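Local coordinates for cytoplasmic protein (Cryptococcus neoformans var. grubii serotype A, PDB 7LPO), which probably hydrolyses steryl beta-glucosides, as a fungal sterylglucosidase of glycoside hydrolase family 5, at residues R250-E253 and L258-E261; L99-T104 and Y118-Y123. All coordinates share one frame; numbering follows the deposited sequence.

Interaction 1: residues R250-E253 and L258-E261; sequences RIAE and LLDE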
# COMPACT_ATOMS: atom_id res chain seq x y z
N ARG A 250 1.87 23.27 -0.79
CA ARG A 250 3.29 23.59 -0.71
C ARG A 250 4.00 23.23 -2.01
O ARG A 250 4.80 24.02 -2.53
CB ARG A 250 3.93 22.86 0.46
CG ARG A 250 5.34 23.31 0.76
CD ARG A 250 5.32 24.48 1.71
NE ARG A 250 6.65 24.85 2.19
CZ ARG A 250 6.85 25.82 3.08
NH1 ARG A 250 5.82 26.49 3.58
NH2 ARG A 250 8.08 26.11 3.48
N ILE A 251 3.75 22.03 -2.53
CA ILE A 251 4.35 21.63 -3.79
C ILE A 251 3.91 22.56 -4.90
O ILE A 251 4.71 22.97 -5.75
CB ILE A 251 3.99 20.17 -4.12
CG1 ILE A 251 4.67 19.20 -3.15
CG2 ILE A 251 4.37 19.83 -5.54
CD1 ILE A 251 4.05 17.81 -3.18
N ALA A 252 2.62 22.90 -4.93
CA ALA A 252 2.09 23.73 -6.01
C ALA A 252 2.69 25.13 -5.98
O ALA A 252 2.91 25.74 -7.04
CB ALA A 252 0.57 23.79 -5.93
N GLU A 253 2.95 25.67 -4.80
CA GLU A 253 3.41 27.06 -4.69
C GLU A 253 4.92 27.19 -4.70
O GLU A 253 5.43 28.20 -5.21
CB GLU A 253 2.87 27.70 -3.41
CG GLU A 253 1.37 27.87 -3.40
CD GLU A 253 0.86 28.49 -2.13
OE1 GLU A 253 1.65 28.66 -1.17
OE2 GLU A 253 -0.34 28.82 -2.08
N LEU A 258 7.17 20.44 -10.50
CA LEU A 258 7.06 19.01 -10.25
C LEU A 258 5.73 18.46 -10.73
O LEU A 258 5.62 17.27 -11.04
CB LEU A 258 7.21 18.73 -8.76
CG LEU A 258 8.52 19.08 -8.06
CD1 LEU A 258 8.35 18.91 -6.56
CD2 LEU A 258 9.64 18.22 -8.57
N LEU A 259 4.70 19.30 -10.79
CA LEU A 259 3.36 18.80 -11.04
C LEU A 259 3.24 18.29 -12.47
O LEU A 259 3.72 18.92 -13.41
CB LEU A 259 2.34 19.89 -10.78
CG LEU A 259 2.19 20.36 -9.33
CD1 LEU A 259 1.06 21.39 -9.26
CD2 LEU A 259 1.91 19.22 -8.38
N ASP A 260 2.62 17.11 -12.61
CA ASP A 260 2.27 16.52 -13.90
C ASP A 260 3.47 15.95 -14.66
O ASP A 260 3.37 14.86 -15.22
CB ASP A 260 1.53 17.55 -14.75
CG ASP A 260 0.28 18.08 -14.06
OD1 ASP A 260 -0.42 17.26 -13.42
OD2 ASP A 260 0.02 19.31 -14.12
N GLU A 261 4.59 16.67 -14.66
CA GLU A 261 5.80 16.12 -15.26
C GLU A 261 6.41 15.04 -14.38
O GLU A 261 6.93 14.04 -14.89
CB GLU A 261 6.81 17.24 -15.51
CG GLU A 261 8.14 16.76 -16.08
CD GLU A 261 9.05 17.90 -16.52
OE1 GLU A 261 8.74 19.08 -16.22
OE2 GLU A 261 10.08 17.61 -17.17
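L259 lays its two methyl groups over neighbouring residues of the last turn of helix 232-254, one methyl for each. Its CD2 meets CG2 of I251 at 3.8 Å, the shortest approach between the segments, and the two branched side chains pass at a slant. Its CD1 sits 4.1 Å from CB of A252 and equally near that residue's CA, so this branch rests against the backbone of the helix as well. In I251 the CG2 methyl lies opposite the backbone N while CG1 stands beside that N (chi1 -69°); CG2 is therefore the branch turned to the loop. The same methyl takes L258 on a second flank, with CD1 of L258 at 4.2 Å, and so lies between two successive leucines. I251 and L258 also reach helix 118-133, touching I125 and L128 respectively, and L259 packs on H420. No hydrogen bond joins the two segments: the chain, having left the helix, folds back on its C-terminal end and then runs into strand 263-267. Contact of methyl with methyl, buried at I251 and L258 but partly exposed at A252 and L259, implies a hold that rests on shape and hydrophobic burial, without directional bonds.

Interaction 2: residues L99-T104 and Y118-Y123; sequences LRYVFT and YAYMDY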
# COMPACT_ATOMS: atom_id res chain seq x y z
N LEU A 99 7.35 5.72 -8.87
CA LEU A 99 7.54 5.68 -7.42
C LEU A 99 6.21 6.05 -6.78
O LEU A 99 5.61 7.05 -7.17
CB LEU A 99 8.62 6.65 -6.96
CG LEU A 99 10.03 6.45 -7.50
CD1 LEU A 99 10.88 7.66 -7.17
CD2 LEU A 99 10.65 5.18 -6.95
N ARG A 100 5.74 5.21 -5.86
CA ARG A 100 4.63 5.55 -4.98
C ARG A 100 5.27 6.13 -3.72
O ARG A 100 5.98 5.42 -3.00
CB ARG A 100 3.77 4.33 -4.67
CG ARG A 100 2.56 4.65 -3.81
CD ARG A 100 1.57 3.51 -3.90
NE ARG A 100 0.42 3.67 -3.03
CZ ARG A 100 0.29 3.09 -1.84
NH1 ARG A 100 1.26 2.32 -1.35
NH2 ARG A 100 -0.82 3.27 -1.14
N TYR A 101 5.07 7.43 -3.49
CA TYR A 101 5.82 8.14 -2.47
C TYR A 101 5.05 8.13 -1.16
O TYR A 101 3.95 8.68 -1.08
CB TYR A 101 6.13 9.57 -2.90
CG TYR A 101 7.05 10.24 -1.91
CD1 TYR A 101 6.54 10.84 -0.77
CD2 TYR A 101 8.43 10.21 -2.09
CE1 TYR A 101 7.38 11.43 0.17
CE2 TYR A 101 9.28 10.80 -1.16
CZ TYR A 101 8.75 11.41 -0.04
OH TYR A 101 9.58 11.98 0.90
N VAL A 102 5.66 7.57 -0.12
CA VAL A 102 5.00 7.34 1.16
C VAL A 102 5.27 8.51 2.10
O VAL A 102 6.43 8.86 2.34
CB VAL A 102 5.48 6.02 1.78
CG1 VAL A 102 4.87 5.82 3.15
CG2 VAL A 102 5.15 4.84 0.87
N PHE A 103 4.21 9.10 2.65
CA PHE A 103 4.30 10.07 3.73
C PHE A 103 3.15 9.81 4.69
O PHE A 103 2.13 9.23 4.33
CB PHE A 103 4.28 11.52 3.22
CG PHE A 103 2.96 11.94 2.65
CD1 PHE A 103 2.65 11.67 1.33
CD2 PHE A 103 2.04 12.60 3.43
CE1 PHE A 103 1.44 12.05 0.79
CE2 PHE A 103 0.82 12.99 2.90
CZ PHE A 103 0.52 12.71 1.58
N THR A 104 3.32 10.24 5.94
CA THR A 104 2.29 10.02 6.94
C THR A 104 1.75 11.35 7.44
O THR A 104 2.44 12.37 7.46
CB THR A 104 2.80 9.20 8.12
OG1 THR A 104 3.83 9.93 8.81
CG2 THR A 104 3.33 7.85 7.62
N TYR A 118 6.42 22.36 8.24
CA TYR A 118 6.77 22.90 6.94
C TYR A 118 8.16 22.47 6.50
O TYR A 118 8.41 22.33 5.30
CB TYR A 118 6.66 24.42 6.97
CG TYR A 118 5.22 24.86 7.03
CD1 TYR A 118 4.39 24.70 5.94
CD2 TYR A 118 4.68 25.41 8.19
CE1 TYR A 118 3.07 25.08 5.99
CE2 TYR A 118 3.35 25.79 8.24
CZ TYR A 118 2.55 25.62 7.13
OH TYR A 118 1.23 25.99 7.14
N ALA A 119 9.05 22.20 7.45
CA ALA A 119 10.38 21.74 7.09
C ALA A 119 10.34 20.36 6.46
O ALA A 119 11.05 20.09 5.49
CB ALA A 119 11.29 21.75 8.32
N TYR A 120 9.51 19.46 7.00
CA TYR A 120 9.42 18.13 6.39
C TYR A 120 8.79 18.23 5.02
O TYR A 120 9.18 17.50 4.09
CB TYR A 120 8.63 17.18 7.28
CG TYR A 120 8.72 15.76 6.78
CD1 TYR A 120 9.94 15.11 6.73
CD2 TYR A 120 7.59 15.09 6.31
CE1 TYR A 120 10.04 13.81 6.25
CE2 TYR A 120 7.68 13.79 5.84
CZ TYR A 120 8.91 13.16 5.81
OH TYR A 120 9.02 11.87 5.34
N MET A 121 7.80 19.10 4.86
CA MET A 121 7.22 19.40 3.57
C MET A 121 8.31 19.77 2.52
O MET A 121 8.30 19.26 1.42
CB MET A 121 6.26 20.56 3.66
CG MET A 121 5.05 20.33 4.50
SD MET A 121 3.68 21.34 4.03
CE MET A 121 2.37 20.78 5.01
N ASP A 122 9.22 20.64 2.94
CA ASP A 122 10.29 21.07 2.03
C ASP A 122 11.28 19.95 1.79
O ASP A 122 11.88 19.86 0.71
CB ASP A 122 10.98 22.29 2.63
CG ASP A 122 10.09 23.53 2.64
OD1 ASP A 122 9.11 23.58 1.89
OD2 ASP A 122 10.38 24.48 3.39
N TYR A 123 11.49 19.08 2.79
CA TYR A 123 12.31 17.90 2.56
C TYR A 123 11.70 17.02 1.48
O TYR A 123 12.39 16.56 0.57
CB TYR A 123 12.49 17.11 3.85
CG TYR A 123 12.94 15.69 3.57
CD1 TYR A 123 14.27 15.40 3.33
CD2 TYR A 123 12.01 14.64 3.51
CE1 TYR A 123 14.68 14.11 3.05
CE2 TYR A 123 12.42 13.35 3.23
CZ TYR A 123 13.76 13.09 3.01
OH TYR A 123 14.17 11.81 2.72
O HOH W 1 8.09 11.27 3.13
O HOH W 2 6.29 10.22 6.55
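Water 1 is gripped by three groups, the hydroxyls of Y101 and Y120 and the carbonyl of V102, and joins strand to helix where no direct hydrogen bond does. It lies 2.8 Å from OH of Y101 and 2.5 Å from OH of Y120, and donates to O of V102 at 3.0 Å. OH of Y101 and OH of Y120 are 4.5 Å apart, and the water spans the gap between them. A second water accepts from N of T104 at 3.0 Å and has a weak, long bond to OH of Y120, whose hydroxyl is also hydrogen-bonded to the carbonyl of K75. Y101 extends from the strand with CG opposite its backbone N (chi1 -173°), which carries the hydroxyl out to the helix. There its OH comes within 3.9 Å of CE2 of Y123, meeting that ring obliquely; Y123 turns its own hydroxyl to the carbonyl of L77. P76 touches both Y101 and Y123, so the loop carrying K75, P76 and L77 borders this tyrosine cluster. Y101 and F103 also pack against I124, the residue after Y123 in the helix. Strand 98-104 runs parallel to both 35-43 and 137-143, and the chain passes from it to 137-143 through short helix 105-109 and then helix 118-133: a right-handed beta-alpha-beta unit of the (beta/alpha)8 TIM barrel that family 5 glycoside hydrolases share.

How the interactions relate
Helix 118-133 relates the two: it supplies one segment of interaction 2 and touches I251 and L258 of interaction 1. The centres of the two contacts lie about 13 Å apart, and they meet directly, NE of R250 forming a 2.8 Å salt bridge with OD1 of D122 while CB of R250 packs on SD of M121. Interaction 2 is core, its touching residues all buried between barrel strand 98-104 and helix 118-133; tyrosine hydroxyls and a backbone carbonyl there share ordered water. Interaction 1 is only partly buried, nearer the surface, its centre about 23 Å from the chain's centre against about 16 Å for interaction 2, and relies on aliphatic groups where helix 232-254 gives way to its loop.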